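PDB 5OCS: putative NADH-depentdent flavin oxidoreductase from Cupriavidus metallidurans, which probably acts as an FMN-dependent ene-reductase of the Old Yellow Enzyme family, using NAD(P)H as reductant. Local coordinates for residues P227-T235 / G258-G267. Numbering follows the deposited sequence.
Sequences PVWMRVSAT and GSAAVHVSTG. With CIT (citric acid), chain J.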
loop_
_atom_site.group_PDB
_atom_site.type_symbol
_atom_site.label_atom_id
_atom_site.label_comp_id
_atom_site.label_asym_id
_atom_site.label_seq_id
_atom_site.Cartn_x
_atom_site.Cartn_y
_atom_site.Cartn_z
ATOM N N PRO D 227 10.662 -23.211 -8.680
ATOM C CA PRO D 227 9.864 -23.403 -9.908
ATOM C C PRO D 227 10.199 -22.399 -11.007
ATOM O O PRO D 227 10.499 -21.251 -10.738
ATOM C CB PRO D 227 8.409 -23.189 -9.422
ATOM C CG PRO D 227 8.557 -22.244 -8.253
ATOM C CD PRO D 227 9.820 -22.746 -7.567
ATOM N N VAL D 228 10.125 -22.868 -12.238
ATOM C CA VAL D 228 10.246 -22.040 -13.403
ATOM C C VAL D 228 9.093 -22.462 -14.306
ATOM O O VAL D 228 8.806 -23.672 -14.469
ATOM C CB VAL D 228 11.584 -22.252 -14.124
ATOM C CG1 VAL D 228 11.645 -21.474 -15.456
ATOM C CG2 VAL D 228 12.724 -21.907 -13.232
ATOM N N TRP D 229 8.445 -21.480 -14.917
ATOM C CA TRP D 229 7.305 -21.742 -15.790
ATOM C C TRP D 229 7.247 -20.709 -16.909
ATOM O O TRP D 229 8.131 -19.858 -17.010
ATOM C CB TRP D 229 6.007 -21.820 -14.975
ATOM C CG TRP D 229 5.522 -20.531 -14.387
ATOM C CD1 TRP D 229 4.656 -19.634 -14.939
ATOM C CD2 TRP D 229 5.867 -19.996 -13.106
ATOM N NE1 TRP D 229 4.450 -18.583 -14.087
ATOM C CE2 TRP D 229 5.187 -18.786 -12.956
ATOM C CE3 TRP D 229 6.717 -20.414 -12.092
ATOM C CZ2 TRP D 229 5.310 -18.002 -11.810
ATOM C CZ3 TRP D 229 6.813 -19.645 -10.952
ATOM C CH2 TRP D 229 6.156 -18.451 -10.831
ATOM N N MET D 230 6.254 -20.830 -17.774
ATOM C CA MET D 230 6.079 -19.873 -18.865
ATOM C C MET D 230 4.687 -19.305 -18.883
ATOM O O MET D 230 3.694 -19.998 -18.594
ATOM C CB MET D 230 6.373 -20.534 -20.234
ATOM C CG MET D 230 6.480 -19.552 -21.398
ATOM S SD MET D 230 6.943 -20.359 -22.957
ATOM C CE MET D 230 8.630 -20.724 -22.606
ATOM N N ARG D 231 4.622 -18.056 -19.338
ATOM C CA ARG D 231 3.387 -17.355 -19.607
ATOM C C ARG D 231 3.093 -17.508 -21.081
ATOM O O ARG D 231 3.958 -17.210 -21.884
ATOM C CB ARG D 231 3.573 -15.862 -19.287
ATOM C CG ARG D 231 2.369 -14.974 -19.546
ATOM C CD ARG D 231 1.197 -15.287 -18.634
ATOM N NE ARG D 231 0.287 -14.133 -18.554
ATOM C CZ ARG D 231 0.423 -13.073 -17.755
ATOM N NH1 ARG D 231 1.373 -13.023 -16.840
ATOM N NH2 ARG D 231 -0.455 -12.084 -17.852
ATOM N N VAL D 232 1.875 -17.975 -21.417
ATOM C CA VAL D 232 1.514 -18.260 -22.809
ATOM C C VAL D 232 0.194 -17.619 -23.141
ATOM O O VAL D 232 -0.729 -17.643 -22.328
ATOM C CB VAL D 232 1.396 -19.781 -23.057
ATOM C CG1 VAL D 232 1.041 -20.072 -24.522
ATOM C CG2 VAL D 232 2.696 -20.515 -22.682
ATOM N N SER D 233 0.091 -17.024 -24.338
ATOM C CA SER D 233 -1.201 -16.531 -24.798
ATOM C C SER D 233 -2.057 -17.672 -25.294
ATOM O O SER D 233 -1.576 -18.429 -26.108
ATOM C CB SER D 233 -1.005 -15.560 -25.960
ATOM O OG SER D 233 -2.282 -15.151 -26.416
ATOM N N ALA D 234 -3.302 -17.808 -24.828
ATOM C CA ALA D 234 -4.131 -18.947 -25.250
ATOM C C ALA D 234 -4.245 -19.035 -26.761
ATOM O O ALA D 234 -4.203 -20.138 -27.323
ATOM C CB ALA D 234 -5.506 -18.846 -24.638
ATOM N N THR D 235 -4.456 -17.876 -27.386
ATOM C CA THR D 235 -4.665 -17.784 -28.824
ATOM C C THR D 235 -4.581 -16.321 -29.289
ATOM O O THR D 235 -4.845 -15.396 -28.514
ATOM C CB THR D 235 -6.036 -18.395 -29.241
ATOM O OG1 THR D 235 -6.190 -18.341 -30.678
ATOM C CG2 THR D 235 -7.226 -17.671 -28.597
ATOM N N GLY D 258 10.096 -30.037 -17.605
ATOM C CA GLY D 258 10.251 -29.692 -16.186
ATOM C C GLY D 258 9.713 -28.335 -15.780
ATOM O O GLY D 258 10.024 -27.857 -14.685
ATOM N N SER D 259 8.913 -27.703 -16.628
ATOM C CA SER D 259 8.062 -26.587 -16.151
ATOM C C SER D 259 7.222 -26.912 -14.935
ATOM O O SER D 259 6.645 -27.995 -14.837
ATOM C CB SER D 259 7.144 -26.078 -17.264
ATOM O OG SER D 259 6.634 -24.800 -16.877
ATOM N N ALA D 260 7.158 -25.989 -13.974
ATOM C CA ALA D 260 6.334 -26.143 -12.790
ATOM C C ALA D 260 4.853 -25.858 -13.015
ATOM O O ALA D 260 4.007 -26.281 -12.232
ATOM C CB ALA D 260 6.853 -25.238 -11.680
ATOM N N ALA D 261 4.556 -25.098 -14.073
ATOM C CA ALA D 261 3.234 -24.619 -14.325
ATOM C C ALA D 261 3.146 -24.116 -15.739
ATOM O O ALA D 261 4.130 -24.061 -16.480
ATOM C CB ALA D 261 2.877 -23.501 -13.331
ATOM N N VAL D 262 1.947 -23.706 -16.094
ATOM C CA VAL D 262 1.754 -22.822 -17.241
ATOM C C VAL D 262 0.747 -21.729 -16.859
ATOM O O VAL D 262 -0.280 -21.984 -16.207
ATOM C CB VAL D 262 1.359 -23.613 -18.523
ATOM C CG1 VAL D 262 0.019 -24.272 -18.356
ATOM C CG2 VAL D 262 1.323 -22.697 -19.745
ATOM N N HIS D 263 1.060 -20.482 -17.234
ATOM C CA HIS D 263 0.210 -19.362 -16.933
ATOM C C HIS D 263 -0.423 -18.941 -18.243
ATOM O O HIS D 263 0.289 -18.510 -19.159
ATOM C CB HIS D 263 1.073 -18.241 -16.331
ATOM C CG HIS D 263 0.297 -17.104 -15.747
ATOM N ND1 HIS D 263 0.915 -16.086 -15.037
ATOM C CD2 HIS D 263 -1.025 -16.826 -15.717
ATOM C CE1 HIS D 263 -0.001 -15.223 -14.625
ATOM N NE2 HIS D 263 -1.181 -15.640 -15.032
ATOM N N VAL D 264 -1.740 -19.060 -18.325
ATOM C CA VAL D 264 -2.462 -18.970 -19.609
ATOM C C VAL D 264 -3.175 -17.639 -19.658
ATOM O O VAL D 264 -4.050 -17.387 -18.836
ATOM C CB VAL D 264 -3.478 -20.116 -19.754
ATOM C CG1 VAL D 264 -4.284 -19.987 -21.037
ATOM C CG2 VAL D 264 -2.782 -21.486 -19.669
ATOM N N SER D 265 -2.811 -16.782 -20.618
ATOM C CA SER D 265 -3.538 -15.536 -20.815
ATOM C C SER D 265 -4.879 -15.805 -21.497
ATOM O O SER D 265 -5.142 -16.921 -21.919
ATOM C CB SER D 265 -2.687 -14.531 -21.577
ATOM O OG SER D 265 -1.723 -13.976 -20.642
ATOM N N THR D 266 -5.754 -14.804 -21.575
ATOM C CA THR D 266 -7.156 -15.095 -21.904
ATOM C C THR D 266 -7.393 -15.337 -23.371
ATOM O O THR D 266 -8.506 -15.651 -23.740
ATOM C CB THR D 266 -8.122 -13.949 -21.519
ATOM O OG1 THR D 266 -7.823 -12.793 -22.308
ATOM C CG2 THR D 266 -8.004 -13.598 -20.030
ATOM N N GLY D 267 -6.402 -15.096 -24.213
ATOM C CA GLY D 267 -6.586 -15.150 -25.656
ATOM C C GLY D 267 -7.534 -14.085 -26.188
ATOM O O GLY D 267 -8.065 -14.218 -27.298
HETATM C C1 CIT J . -1.035 -8.222 -20.056
HETATM O O1 CIT J . -0.959 -6.980 -20.322
HETATM O O2 CIT J . -0.054 -9.015 -20.106
HETATM C C2 CIT J . -2.411 -8.736 -19.671
HETATM C C3 CIT J . -2.911 -10.041 -20.344
HETATM O O7 CIT J . -2.701 -11.159 -19.462
HETATM C C4 CIT J . -4.423 -9.885 -20.548
HETATM C C5 CIT J . -5.116 -11.148 -21.043
HETATM O O3 CIT J . -6.125 -11.012 -21.768
HETATM O O4 CIT J . -4.684 -12.264 -20.697
HETATM C C6 CIT J . -2.265 -10.338 -21.705
HETATM O O5 CIT J . -2.304 -9.467 -22.595
HETATM O O6 CIT J . -1.721 -11.446 -21.928
HETATM O O HOH W 1 9.978 -26.016 -12.592
HETATM O O HOH W 2 -3.764 -13.469 -24.553
#
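Strands 228-233 and 262-265 run parallel, their axes 24° apart, and are laced by backbone bonds from His-263 N to Met-230 O, Val-232 N to His-263 O and Ser-265 N to Val-232 O. Before the ladder, Ala-260 N reaches Val-228 O, and the small Ala-260 lets its CB come within a tight 3.4 Å of Pro-227 CB. Arg-231 lies along His-263, its CD over one face of the imidazole, 3.8 Å from the ring centroid, a CH-pi contact; guanidinium and ring planes are 31° apart. The long, flexible arginine can cover the ring and, bent at chi2 (66°), still donate from NE to Ser-265 OG at 2.9 Å, the short serine hydroxyl fitting in plane at the guanidinium edge. These are neighbouring strands of a closed eight-stranded TIM barrel, linked through helix 244-256 as a beta-alpha-beta unit. Arg-231, Trp-229 and His-263 point into the barrel, where Glu-176 forms a salt bridge with the arginine, accepts from Trp-229 NE1 and is hydrogen-bonded to His-263 ND1; His-263 NE2 pairs with Ser-322 OG. On the other face, branched Val-232 and Val-262 meet through their CG2 methyls at 3.9 Å and pack on helix 244-256. Arg-231 is an FMN-binding residue, although no FMN is bound to this chain in the model; a citrate, probably from the crystallisation liquor, lies beside it, hydrogen-bonded by Arg-231 NH2, Ser-265 OG and Thr-266 N.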